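Local structure of increased recombination centers protein 6 (Saccharomyces cerevisiae, 3UC9) at residues I30-D35 with T43-D48; Q47-C52 with G105-T110; N131-L136 with Q190-T195; E119-F124 with N161-V166; E89-I92 with P98-N101. The protein acts as a clathrin coat accessory factor related to small G proteins and is involved in gross chromosomal rearrangements and telomere healing. All coordinates share one frame; numbering follows the deposited sequence.

Interaction 1: I30-D35 with T43-D48; sequences ILVLSD and TQFLQD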
# COMPACT_ATOMS: atom_id res chain seq x y z
N ILE A 30 -0.27 -8.38 -1.94
CA ILE A 30 -0.35 -7.07 -1.32
C ILE A 30 0.48 -7.11 -0.04
O ILE A 30 0.23 -7.94 0.84
CB ILE A 30 -1.79 -6.63 -1.03
CG1 ILE A 30 -2.54 -6.39 -2.35
CG2 ILE A 30 -1.80 -5.34 -0.18
CD1 ILE A 30 -3.98 -5.94 -2.15
N LEU A 31 1.49 -6.25 0.04
CA LEU A 31 2.34 -6.16 1.22
C LEU A 31 1.85 -5.00 2.09
O LEU A 31 1.67 -3.89 1.60
CB LEU A 31 3.80 -5.95 0.81
CG LEU A 31 4.94 -5.87 1.84
CD1 LEU A 31 4.60 -6.50 3.16
CD2 LEU A 31 6.17 -6.56 1.24
N VAL A 32 1.63 -5.29 3.37
CA VAL A 32 1.31 -4.25 4.34
C VAL A 32 2.46 -4.21 5.35
O VAL A 32 2.74 -5.19 6.03
CB VAL A 32 -0.03 -4.50 5.04
CG1 VAL A 32 -0.36 -3.32 5.97
CG2 VAL A 32 -1.16 -4.72 4.01
N LEU A 33 3.13 -3.06 5.41
CA LEU A 33 4.34 -2.86 6.19
C LEU A 33 4.13 -1.71 7.18
O LEU A 33 3.43 -0.74 6.88
CB LEU A 33 5.48 -2.50 5.24
CG LEU A 33 6.85 -2.13 5.82
CD1 LEU A 33 7.53 -3.37 6.38
CD2 LEU A 33 7.74 -1.43 4.79
N SER A 34 4.72 -1.84 8.37
CA SER A 34 4.84 -0.71 9.29
C SER A 34 6.20 -0.74 9.97
O SER A 34 6.80 -1.80 10.10
CB SER A 34 3.74 -0.74 10.34
OG SER A 34 3.88 -1.84 11.23
N ASP A 35 6.68 0.42 10.40
CA ASP A 35 7.77 0.42 11.37
C ASP A 35 7.21 -0.03 12.73
O ASP A 35 5.99 0.10 12.99
CB ASP A 35 8.54 1.76 11.45
CG ASP A 35 7.63 2.98 11.54
OD1 ASP A 35 6.68 3.09 10.74
OD2 ASP A 35 7.91 3.86 12.38
N THR A 43 -2.30 -3.86 12.57
CA THR A 43 -3.22 -4.99 12.78
C THR A 43 -4.69 -4.53 12.72
O THR A 43 -5.55 -5.20 12.13
CB THR A 43 -2.93 -5.78 14.10
OG1 THR A 43 -3.30 -4.99 15.24
CG2 THR A 43 -1.46 -6.15 14.21
N GLN A 44 -4.97 -3.37 13.31
CA GLN A 44 -6.31 -2.76 13.22
C GLN A 44 -6.67 -2.39 11.76
O GLN A 44 -7.80 -2.61 11.32
CB GLN A 44 -6.41 -1.51 14.10
CG GLN A 44 -6.31 -1.75 15.60
CD GLN A 44 -6.75 -0.53 16.41
OE1 GLN A 44 -7.68 -0.60 17.21
NE2 GLN A 44 -6.09 0.61 16.18
N PHE A 45 -5.70 -1.84 11.03
CA PHE A 45 -5.88 -1.52 9.61
C PHE A 45 -6.25 -2.77 8.81
O PHE A 45 -7.14 -2.73 7.96
CB PHE A 45 -4.60 -0.89 9.06
CG PHE A 45 -4.63 -0.58 7.58
CD1 PHE A 45 -4.99 0.69 7.13
CD2 PHE A 45 -4.28 -1.53 6.65
CE1 PHE A 45 -5.01 0.99 5.78
CE2 PHE A 45 -4.30 -1.23 5.27
CZ PHE A 45 -4.67 0.02 4.85
N LEU A 46 -5.58 -3.88 9.09
CA LEU A 46 -5.85 -5.13 8.37
C LEU A 46 -7.27 -5.62 8.65
O LEU A 46 -7.96 -6.09 7.74
CB LEU A 46 -4.85 -6.22 8.75
CG LEU A 46 -3.40 -6.01 8.30
CD1 LEU A 46 -2.48 -6.97 9.01
CD2 LEU A 46 -3.25 -6.13 6.79
N GLN A 47 -7.70 -5.51 9.89
CA GLN A 47 -9.08 -5.87 10.24
C GLN A 47 -10.08 -4.98 9.50
O GLN A 47 -11.08 -5.47 8.97
CB GLN A 47 -9.30 -5.80 11.75
CG GLN A 47 -10.73 -6.12 12.20
CD GLN A 47 -11.20 -7.49 11.73
OE1 GLN A 47 -10.47 -8.48 11.87
NE2 GLN A 47 -12.41 -7.56 11.17
N ASP A 48 -9.83 -3.67 9.48
CA ASP A 48 -10.79 -2.71 8.93
C ASP A 48 -10.91 -2.78 7.41
O ASP A 48 -12.01 -2.69 6.86
CB ASP A 48 -10.43 -1.28 9.36
CG ASP A 48 -10.64 -1.03 10.86
OD1 ASP A 48 -11.38 -1.81 11.51
OD2 ASP A 48 -10.07 -0.06 11.38

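Interaction 2: Q47-C52 with G105-T110; sequences QDLFHC and GIILIT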
# COMPACT_ATOMS: atom_id res chain seq x y z
N GLN A 47 -7.70 -5.51 9.89
CA GLN A 47 -9.08 -5.87 10.24
C GLN A 47 -10.08 -4.98 9.50
O GLN A 47 -11.08 -5.47 8.97
CB GLN A 47 -9.30 -5.80 11.75
CG GLN A 47 -10.73 -6.12 12.20
CD GLN A 47 -11.20 -7.49 11.73
OE1 GLN A 47 -10.47 -8.48 11.87
NE2 GLN A 47 -12.41 -7.56 11.17
N ASP A 48 -9.83 -3.67 9.48
CA ASP A 48 -10.79 -2.71 8.93
C ASP A 48 -10.91 -2.78 7.41
O ASP A 48 -12.01 -2.69 6.86
CB ASP A 48 -10.43 -1.28 9.36
CG ASP A 48 -10.64 -1.03 10.86
OD1 ASP A 48 -11.38 -1.81 11.51
OD2 ASP A 48 -10.07 -0.06 11.38
N LEU A 49 -9.79 -2.96 6.72
CA LEU A 49 -9.80 -2.96 5.26
C LEU A 49 -9.99 -4.36 4.68
O LEU A 49 -10.73 -4.53 3.71
CB LEU A 49 -8.49 -2.36 4.74
CG LEU A 49 -8.38 -2.20 3.23
CD1 LEU A 49 -9.56 -1.43 2.65
CD2 LEU A 49 -7.06 -1.52 2.89
N PHE A 50 -9.31 -5.35 5.26
CA PHE A 50 -9.30 -6.71 4.70
C PHE A 50 -10.07 -7.74 5.51
O PHE A 50 -10.18 -8.89 5.09
CB PHE A 50 -7.86 -7.20 4.54
CG PHE A 50 -7.04 -6.37 3.61
CD1 PHE A 50 -7.34 -6.32 2.26
CD2 PHE A 50 -5.96 -5.64 4.07
CE1 PHE A 50 -6.57 -5.56 1.40
CE2 PHE A 50 -5.20 -4.88 3.22
CZ PHE A 50 -5.50 -4.84 1.88
N HIS A 51 -10.59 -7.34 6.67
CA HIS A 51 -11.29 -8.26 7.57
C HIS A 51 -10.42 -9.47 7.90
O HIS A 51 -10.88 -10.62 7.90
CB HIS A 51 -12.64 -8.65 6.97
CG HIS A 51 -13.43 -7.47 6.49
ND1 HIS A 51 -13.63 -7.20 5.16
CD2 HIS A 51 -14.02 -6.46 7.18
CE1 HIS A 51 -14.34 -6.09 5.04
NE2 HIS A 51 -14.59 -5.62 6.25
N CYS A 52 -9.16 -9.17 8.20
CA CYS A 52 -8.15 -10.17 8.49
C CYS A 52 -7.71 -10.01 9.94
O CYS A 52 -7.10 -9.00 10.30
CB CYS A 52 -6.96 -9.97 7.56
SG CYS A 52 -5.61 -11.13 7.83
N GLY A 105 0.33 -4.41 -4.89
CA GLY A 105 0.46 -3.15 -4.17
C GLY A 105 1.26 -3.27 -2.89
O GLY A 105 1.47 -4.37 -2.36
N ILE A 106 1.69 -2.11 -2.40
CA ILE A 106 2.43 -1.99 -1.15
C ILE A 106 1.75 -0.91 -0.35
O ILE A 106 1.49 0.15 -0.90
CB ILE A 106 3.88 -1.54 -1.39
CG1 ILE A 106 4.59 -2.47 -2.39
CG2 ILE A 106 4.64 -1.54 -0.07
CD1 ILE A 106 4.80 -3.83 -1.90
N ILE A 107 1.45 -1.19 0.91
CA ILE A 107 0.82 -0.22 1.81
C ILE A 107 1.75 -0.06 3.01
O ILE A 107 2.05 -1.03 3.70
CB ILE A 107 -0.60 -0.66 2.28
CG1 ILE A 107 -1.51 -0.92 1.08
CG2 ILE A 107 -1.22 0.40 3.18
CD1 ILE A 107 -2.90 -1.52 1.43
N LEU A 108 2.20 1.17 3.25
CA LEU A 108 3.05 1.48 4.38
C LEU A 108 2.24 2.26 5.40
O LEU A 108 1.60 3.27 5.06
CB LEU A 108 4.27 2.27 3.92
CG LEU A 108 5.17 2.84 5.02
CD1 LEU A 108 5.81 1.71 5.81
CD2 LEU A 108 6.21 3.78 4.44
N ILE A 109 2.24 1.77 6.64
CA ILE A 109 1.55 2.40 7.75
C ILE A 109 2.62 3.04 8.64
O ILE A 109 3.42 2.34 9.23
CB ILE A 109 0.76 1.38 8.59
CG1 ILE A 109 -0.19 0.54 7.72
CG2 ILE A 109 -0.02 2.08 9.69
CD1 ILE A 109 -1.23 1.33 7.02
N THR A 110 2.63 4.37 8.74
CA THR A 110 3.68 5.05 9.49
C THR A 110 3.30 6.45 9.93
O THR A 110 2.22 6.95 9.61
CB THR A 110 5.01 5.11 8.67
OG1 THR A 110 6.10 5.48 9.54
CG2 THR A 110 4.90 6.11 7.53

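Interaction 3: N131-L136 with Q190-T195; sequences NTFVVL and QEIIDT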
# COMPACT_ATOMS: atom_id res chain seq x y z
N ASN A 131 3.46 -1.43 -12.42
CA ASN A 131 2.00 -1.52 -12.14
C ASN A 131 1.61 -1.51 -10.64
O ASN A 131 0.43 -1.29 -10.29
CB ASN A 131 1.44 -2.80 -12.79
CG ASN A 131 -0.09 -2.87 -12.74
OD1 ASN A 131 -0.78 -1.95 -13.20
ND2 ASN A 131 -0.63 -3.99 -12.21
N THR A 132 2.59 -1.75 -9.77
CA THR A 132 2.35 -1.84 -8.33
C THR A 132 1.80 -0.54 -7.76
O THR A 132 2.41 0.51 -7.90
CB THR A 132 3.66 -2.23 -7.59
OG1 THR A 132 4.20 -3.44 -8.14
CG2 THR A 132 3.41 -2.44 -6.12
N PHE A 133 0.64 -0.59 -7.10
CA PHE A 133 0.18 0.60 -6.38
C PHE A 133 0.98 0.78 -5.08
O PHE A 133 1.43 -0.20 -4.46
CB PHE A 133 -1.34 0.61 -6.17
CG PHE A 133 -1.87 -0.37 -5.14
CD1 PHE A 133 -1.74 -0.12 -3.77
CD2 PHE A 133 -2.57 -1.50 -5.53
CE1 PHE A 133 -2.27 -1.00 -2.83
CE2 PHE A 133 -3.10 -2.39 -4.58
CZ PHE A 133 -2.94 -2.13 -3.24
N VAL A 134 1.18 2.03 -4.67
CA VAL A 134 1.89 2.34 -3.42
C VAL A 134 1.09 3.36 -2.63
O VAL A 134 0.89 4.49 -3.09
CB VAL A 134 3.29 2.90 -3.67
CG1 VAL A 134 3.96 3.17 -2.33
CG2 VAL A 134 4.12 1.92 -4.51
N VAL A 135 0.61 2.94 -1.47
CA VAL A 135 -0.16 3.81 -0.59
C VAL A 135 0.62 4.00 0.69
O VAL A 135 1.01 3.04 1.35
CB VAL A 135 -1.53 3.22 -0.25
CG1 VAL A 135 -2.29 4.13 0.74
CG2 VAL A 135 -2.34 2.99 -1.54
N LEU A 136 0.85 5.27 1.04
CA LEU A 136 1.53 5.64 2.26
C LEU A 136 0.47 6.18 3.20
O LEU A 136 -0.12 7.24 2.95
CB LEU A 136 2.59 6.69 1.99
CG LEU A 136 3.68 6.24 1.00
CD1 LEU A 136 3.29 6.53 -0.45
CD2 LEU A 136 4.99 6.90 1.34
N GLN A 190 -9.68 1.64 -0.48
CA GLN A 190 -10.55 0.61 -1.08
C GLN A 190 -10.74 0.86 -2.59
O GLN A 190 -10.72 -0.08 -3.38
CB GLN A 190 -11.91 0.58 -0.38
CG GLN A 190 -12.86 -0.51 -0.88
CD GLN A 190 -14.21 -0.47 -0.16
OE1 GLN A 190 -14.57 0.53 0.46
NE2 GLN A 190 -14.96 -1.56 -0.25
N GLU A 191 -10.93 2.13 -2.96
CA GLU A 191 -11.10 2.50 -4.37
C GLU A 191 -9.84 2.24 -5.20
O GLU A 191 -9.92 1.84 -6.36
CB GLU A 191 -11.47 3.99 -4.48
CG GLU A 191 -11.77 4.45 -5.89
CD GLU A 191 -12.30 5.88 -5.94
OE1 GLU A 191 -11.68 6.77 -5.33
OE2 GLU A 191 -13.32 6.10 -6.62
N ILE A 192 -8.69 2.52 -4.61
CA ILE A 192 -7.42 2.27 -5.28
C ILE A 192 -7.27 0.79 -5.58
O ILE A 192 -6.89 0.40 -6.68
CB ILE A 192 -6.24 2.81 -4.46
CG1 ILE A 192 -6.25 4.35 -4.47
CG2 ILE A 192 -4.92 2.29 -5.00
CD1 ILE A 192 -5.18 4.98 -3.56
N ILE A 193 -7.65 -0.06 -4.63
CA ILE A 193 -7.56 -1.50 -4.84
C ILE A 193 -8.60 -1.95 -5.87
O ILE A 193 -8.29 -2.74 -6.76
CB ILE A 193 -7.68 -2.27 -3.51
CG1 ILE A 193 -6.54 -1.85 -2.58
CG2 ILE A 193 -7.64 -3.80 -3.74
CD1 ILE A 193 -6.61 -2.40 -1.17
N ASP A 194 -9.82 -1.45 -5.74
CA ASP A 194 -10.90 -1.76 -6.68
C ASP A 194 -10.54 -1.44 -8.13
O ASP A 194 -10.89 -2.20 -9.03
CB ASP A 194 -12.17 -0.98 -6.34
CG ASP A 194 -12.94 -1.54 -5.18
OD1 ASP A 194 -12.69 -2.68 -4.75
OD2 ASP A 194 -13.84 -0.81 -4.70
N THR A 195 -9.87 -0.32 -8.35
CA THR A 195 -9.61 0.16 -9.71
C THR A 195 -8.25 -0.32 -10.25
O THR A 195 -7.90 -0.02 -11.39
CB THR A 195 -9.73 1.71 -9.80
OG1 THR A 195 -8.78 2.34 -8.93
CG2 THR A 195 -11.15 2.16 -9.43

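Interaction 4: E119-F124 with N161-V166; sequences ELLHQF and NVIEFV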
# COMPACT_ATOMS: atom_id res chain seq x y z
N GLU A 119 11.22 10.65 1.19
CA GLU A 119 12.67 10.78 0.93
C GLU A 119 13.28 9.55 0.25
O GLU A 119 14.35 9.64 -0.36
CB GLU A 119 13.42 11.06 2.25
CG GLU A 119 13.12 12.43 2.87
CD GLU A 119 13.81 12.65 4.22
OE1 GLU A 119 14.11 11.65 4.92
OE2 GLU A 119 14.05 13.82 4.59
N LEU A 120 12.62 8.40 0.39
CA LEU A 120 13.07 7.13 -0.17
C LEU A 120 12.30 6.77 -1.44
O LEU A 120 12.68 5.84 -2.17
CB LEU A 120 12.85 6.01 0.85
CG LEU A 120 13.40 6.20 2.27
CD1 LEU A 120 12.74 5.21 3.25
CD2 LEU A 120 14.90 6.04 2.30
N LEU A 121 11.20 7.48 -1.70
CA LEU A 121 10.23 7.06 -2.70
C LEU A 121 10.79 7.02 -4.13
O LEU A 121 10.49 6.10 -4.88
CB LEU A 121 8.99 7.96 -2.62
CG LEU A 121 7.60 7.46 -3.03
CD1 LEU A 121 7.32 6.05 -2.56
CD2 LEU A 121 6.53 8.43 -2.49
N HIS A 122 11.63 7.98 -4.51
CA HIS A 122 12.19 7.95 -5.87
C HIS A 122 12.94 6.65 -6.15
O HIS A 122 12.67 5.95 -7.13
CB HIS A 122 13.11 9.14 -6.12
CG HIS A 122 13.70 9.13 -7.49
ND1 HIS A 122 13.01 9.55 -8.61
CD2 HIS A 122 14.92 8.72 -7.94
CE1 HIS A 122 13.77 9.42 -9.68
NE2 HIS A 122 14.94 8.92 -9.30
N GLN A 123 13.86 6.30 -5.26
CA GLN A 123 14.65 5.09 -5.41
C GLN A 123 13.80 3.81 -5.28
O GLN A 123 14.04 2.84 -5.98
CB GLN A 123 15.75 5.07 -4.36
CG GLN A 123 16.82 6.08 -4.60
CD GLN A 123 17.82 6.08 -3.49
OE1 GLN A 123 18.86 5.43 -3.58
NE2 GLN A 123 17.51 6.79 -2.40
N PHE A 124 12.83 3.83 -4.37
CA PHE A 124 11.91 2.72 -4.22
C PHE A 124 11.13 2.48 -5.52
O PHE A 124 11.02 1.33 -5.98
CB PHE A 124 10.93 2.99 -3.09
CG PHE A 124 9.99 1.85 -2.80
CD1 PHE A 124 10.41 0.77 -2.03
CD2 PHE A 124 8.70 1.84 -3.29
CE1 PHE A 124 9.55 -0.29 -1.76
CE2 PHE A 124 7.84 0.79 -3.03
CZ PHE A 124 8.27 -0.28 -2.26
N ASN A 161 2.99 4.12 -11.79
CA ASN A 161 2.29 3.59 -10.62
C ASN A 161 1.30 4.56 -10.01
O ASN A 161 1.52 5.78 -10.03
CB ASN A 161 3.30 3.25 -9.52
CG ASN A 161 4.45 2.43 -10.02
OD1 ASN A 161 5.33 2.92 -10.75
ND2 ASN A 161 4.49 1.18 -9.61
N VAL A 162 0.22 4.03 -9.46
CA VAL A 162 -0.65 4.80 -8.58
C VAL A 162 0.08 4.94 -7.26
O VAL A 162 0.44 3.94 -6.62
CB VAL A 162 -2.01 4.09 -8.37
CG1 VAL A 162 -2.84 4.82 -7.29
CG2 VAL A 162 -2.76 3.99 -9.70
N ILE A 163 0.35 6.18 -6.87
CA ILE A 163 1.02 6.47 -5.61
C ILE A 163 0.14 7.46 -4.88
O ILE A 163 -0.23 8.48 -5.46
CB ILE A 163 2.40 7.12 -5.81
CG1 ILE A 163 3.31 6.20 -6.62
CG2 ILE A 163 3.03 7.45 -4.45
CD1 ILE A 163 4.66 6.80 -6.91
N GLU A 164 -0.21 7.16 -3.64
CA GLU A 164 -1.02 8.09 -2.88
C GLU A 164 -0.74 8.10 -1.39
O GLU A 164 -0.64 7.05 -0.76
CB GLU A 164 -2.50 7.82 -3.13
CG GLU A 164 -3.38 9.03 -2.87
CD GLU A 164 -4.69 8.99 -3.63
OE1 GLU A 164 -4.68 8.72 -4.86
OE2 GLU A 164 -5.74 9.24 -3.00
N PHE A 165 -0.63 9.30 -0.85
CA PHE A 165 -0.56 9.52 0.59
C PHE A 165 -1.99 9.68 1.13
O PHE A 165 -2.79 10.41 0.54
CB PHE A 165 0.26 10.78 0.91
CG PHE A 165 1.73 10.63 0.60
CD1 PHE A 165 2.63 10.36 1.62
CD2 PHE A 165 2.20 10.74 -0.70
CE1 PHE A 165 3.99 10.21 1.34
CE2 PHE A 165 3.55 10.60 -0.98
CZ PHE A 165 4.44 10.34 0.04
N VAL A 166 -2.30 9.00 2.23
CA VAL A 166 -3.64 9.02 2.83
C VAL A 166 -3.55 9.14 4.35
O VAL A 166 -2.74 8.46 4.98
CB VAL A 166 -4.43 7.73 2.45
CG1 VAL A 166 -5.82 7.73 3.10
CG2 VAL A 166 -4.59 7.61 0.94

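Interaction 5: E89-I92 with P98-N101; sequences EEFI and PLRN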
# COMPACT_ATOMS: atom_id res chain seq x y z
N GLU A 89 16.24 -0.80 1.50
CA GLU A 89 17.51 -1.25 0.94
C GLU A 89 17.46 -2.74 0.59
O GLU A 89 17.91 -3.13 -0.48
CB GLU A 89 18.67 -0.97 1.88
CG GLU A 89 19.98 -1.48 1.31
CD GLU A 89 21.18 -0.89 1.99
OE1 GLU A 89 21.24 -0.93 3.23
OE2 GLU A 89 22.06 -0.39 1.26
N GLU A 90 16.90 -3.55 1.47
CA GLU A 90 16.79 -5.00 1.25
C GLU A 90 15.78 -5.31 0.13
O GLU A 90 15.99 -6.21 -0.69
CB GLU A 90 16.38 -5.70 2.55
CG GLU A 90 17.43 -5.59 3.67
CD GLU A 90 16.90 -5.98 5.06
OE1 GLU A 90 15.66 -6.07 5.26
OE2 GLU A 90 17.75 -6.19 5.96
N PHE A 91 14.69 -4.56 0.10
CA PHE A 91 13.63 -4.77 -0.88
C PHE A 91 14.10 -4.49 -2.33
O PHE A 91 13.67 -5.17 -3.27
CB PHE A 91 12.44 -3.88 -0.52
CG PHE A 91 11.16 -4.29 -1.16
CD1 PHE A 91 10.46 -5.40 -0.70
CD2 PHE A 91 10.64 -3.57 -2.22
CE1 PHE A 91 9.27 -5.78 -1.30
CE2 PHE A 91 9.45 -3.94 -2.82
CZ PHE A 91 8.77 -5.05 -2.36
N ILE A 92 14.99 -3.52 -2.47
CA ILE A 92 15.53 -3.03 -3.75
C ILE A 92 16.60 -3.93 -4.40
O ILE A 92 16.98 -3.72 -5.55
CB ILE A 92 16.19 -1.64 -3.53
CG1 ILE A 92 15.20 -0.51 -3.78
CG2 ILE A 92 17.45 -1.45 -4.38
CD1 ILE A 92 15.84 0.85 -3.50
N PRO A 98 12.26 -10.88 -8.07
CA PRO A 98 11.06 -11.71 -8.25
C PRO A 98 9.91 -11.32 -7.34
O PRO A 98 8.77 -11.20 -7.80
CB PRO A 98 11.56 -13.12 -7.94
CG PRO A 98 13.00 -13.07 -8.29
CD PRO A 98 13.47 -11.70 -7.89
N LEU A 99 10.19 -11.08 -6.06
CA LEU A 99 9.18 -10.63 -5.11
C LEU A 99 8.55 -9.29 -5.53
O LEU A 99 7.32 -9.14 -5.51
CB LEU A 99 9.78 -10.52 -3.70
CG LEU A 99 8.91 -9.95 -2.57
CD1 LEU A 99 7.68 -10.79 -2.38
CD2 LEU A 99 9.73 -9.88 -1.29
N ARG A 100 9.38 -8.32 -5.90
CA ARG A 100 8.86 -7.02 -6.34
C ARG A 100 7.90 -7.19 -7.51
O ARG A 100 6.84 -6.56 -7.56
CB ARG A 100 10.01 -6.08 -6.72
CG ARG A 100 10.85 -5.65 -5.53
CD ARG A 100 11.65 -4.36 -5.80
NE ARG A 100 12.51 -4.47 -6.98
CZ ARG A 100 13.69 -5.09 -7.03
NH1 ARG A 100 14.19 -5.71 -5.97
NH2 ARG A 100 14.37 -5.11 -8.18
N ASN A 101 8.23 -8.10 -8.41
CA ASN A 101 7.43 -8.26 -9.63
C ASN A 101 6.05 -8.90 -9.42
O ASN A 101 5.17 -8.78 -10.29
CB ASN A 101 8.25 -8.97 -10.72
CG ASN A 101 9.33 -8.06 -11.33
OD1 ASN A 101 10.39 -8.54 -11.76
ND2 ASN A 101 9.06 -6.76 -11.37

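Interaction 1: I30-D35 with T43-D48
V32 and L46 meet through their methyl branches, and this apolar pairing carries most of the contact between the first strand of the fold and the helix that follows it. CD2 of L46 approaches the fork of the valine, 3.8 Å from V32 CG2 and only slightly farther from V32 CB and CG1. The side chains run alongside one another in opposite senses. With its CG anti to the carbonyl carbon (chi1 -68°), L46 brings CD2 to the strand although its CB does not aim there directly.

A looser methyl-aromatic contact is added by F45, whose ring atom CD2 stands 4.4 Å from V32 CG1. The methyl meets the ring obliquely. V32 CG1 thus faces both residues, while CG2 and CB meet L46, and the CA of V32 lies 8.3 Å from that of L46.

Polar bonds lie to the side of this apolar contact. S34 OG bonds to K42 NZ, linking S34 to helix 39-50, and D35 OD1 is hydrogen-bonded to T110 OG1 of the neighbouring strand. The strand-to-helix connection here occupies the place of the P-loop in small G proteins, though no nucleotide site is implied.

L46 also rests on L76 and I78 of strand 71-81, while F45 touches I109 of strand 103-110 and meets W168 edge-to-face. On the other side of the sheet, L31 and L33 pack on W87 of helix 84-91.

Interaction 2: Q47-C52 with G105-T110
I107 reaches from its strand to F50 and L49 through a single atom, CD1. That methyl comes to the edge of the F50 ring, near its plane, at 4.2 Å from CZ. It is also 4.4 Å from CD2 of L49, so the tip of the isoleucine touches two neighbouring side chains of the last helical turn. The extended CG1-CD1 branch of I107 (chi2 173°) supplies the length needed, because the CA atoms of L49 and I107 are 11.5 Å apart.

L49 and F50 are themselves packed together: CG of L49 sits over the centre of one face of the F50 ring, 4.0 Å above its plane. This covers the ring by a face while I107 addresses its rim. The setting is the Rossmann-like core, with the strand order of small G proteins, in which helix 39-50 follows strand 29-35 and also leans over the adjacent strand 103-110. I107 is fixed in that sheet by backbone hydrogen bonds to L31 and L33.

Farther out, I107 is flanked by F133 and V137 of strand 133-138, and F50 by V32. Helix 185-195 adds I189 against L49 and I193 against F50. The helix breaks off just beyond, where H51 takes a positive phi (54°) and its N keeps a weak bond to Q47 O. Q47 OE1 in turn binds S53 OG.

Interaction 3: N131-L136 with Q190-T195
Strand 133-136, which offers F133 and V135, runs almost exactly antiparallel (176°) to helix 190-195, which offers I192 and I193, their axes 10.1 Å apart at closest approach. F133 carries much of the contact. Its first torsion (chi1 73°) holds CG between the backbone N and the carbonyl carbon, and from there the ring extends toward the helix so that both isoleucines can reach it.

I192 puts its CG2 methyl over one face of the ring, 4.0 Å from F133 CG. At the far end of the ring, F133 CZ lies 3.7 Å from CG1 of I193, which approaches obliquely. The other branch of I192 passes along the strand, where its CD1 methyl comes within 4.0 Å of V135 CG2. One isoleucine thereby bridges two residues that project from the same side of the strand.

Within the helix segment, T195 OG1 donates to E191 O at 2.9 Å. The same oxygen takes the T195 backbone N from the opposite face of its carbonyl plane, so two donors of one residue grip it.

Helix 185-195 here covers a face of the Rossmann-like sheet through apolar side chains. H196 meets F133 edge-to-face, and F133 also leans on I107 of strand 103-110. I192 touches E164 of strand 163-167. I193 is bordered by W65 of strand 59-66 and by W198, while D194 OD1 bonds to W65 NE1.

Interaction 4: E119-F124 with N161-V166
L121 is the residue through which the segment 119-124 meets I163 and F165 of the edge strand. Just ahead of it, L120 turns to helix 84-91, touching I84, P85 and V88, while its backbone O accepts the N of F124 at 3.0 Å.

L121, in helix 121-127, points toward the strand. With CG anti to the backbone N (chi1 -152°), the side chain delivers its CD2 methyl to both partners. CD2 lies 3.8 Å from CZ of F165 and 4.0 Å from CE2 of the same ring. It meets the ring obliquely, the two side chains arriving from opposite directions. The same methyl is 4.1 Å from I163 CG2, so it bridges two alternate residues of one strand. Because these side chains span the interval, the CA atoms of L121 and I163 stay 9.7 Å apart.

Farther along the helix, F124 is directed to W87. The contact packs helix 121-127 on the edge strand of the Rossmann-like sheet, 163-167, which is joined to strand 133-138 by backbone hydrogen bonds. L136 of that strand packs against both I163 and F165, and helix 145-155 completes the surroundings with W155 on L121 and I163 and with L151 on F165.

Interaction 5: E89-I92 with P98-N101
R100 brings its aliphatic chain obliquely against the ring of F91, with CG 3.5 Å from CE2 and CD 3.7 Å from the same ring atom. The arginine and phenylalanine chains point past each other. They join two short consecutive helices, 84-91 and 97-101, in the connection from strand 71-81 to strand 103-110 of the Rossmann-like sheet.

L99 adds a second apolar touch, its CD2 methyl 4.1 Å from CE1 of F91, and the leucine and phenylalanine side chains cross at about a right angle. The ring of F91 is also stacked with W87, one helical turn earlier.

The bend of R100 at its third torsion (chi3 -56°) turns the guanidinium to the carbonyl of F91. Two further backbone oxygens receive it, A127 O of helix 121-127 at NE and T93 O, just past the segment 89-92, at NH1, which probably eases the burial of its charge. The bond to F91 O is the one that crosses between the two segments. NH1 stands 2.8 Å from F91 O with an N-H...O angle of 145°, lying in the carbonyl plane on a lone pair, while F91 O sits 20° out of the guanidinium plane.

Interactions 1 to 4 are all built on one sheet. Interactions 1 and 2, with centres about 3 Å apart, share Q47 and D48 of helix 39-50 and reach neighbouring strands, tied by L33 O to I109 N at 2.8 Å. Interaction 3 continues across it (I106 N to F133 O, 2.8 Å), and interaction 4 takes the edge strand, beside which V134 N is hydrogen-bonded to V162 O (2.8 Å). Interactions 1 and 4 lie on opposite sides of the chain's centre, about 17 Å apart between centres. Interaction 5 is more peripheral, yet F91 joins it to interactions 1 and 4: its CD2 is 3.5 Å from F124 CE1, and its CE1 is 4.1 Å from L31 CD2.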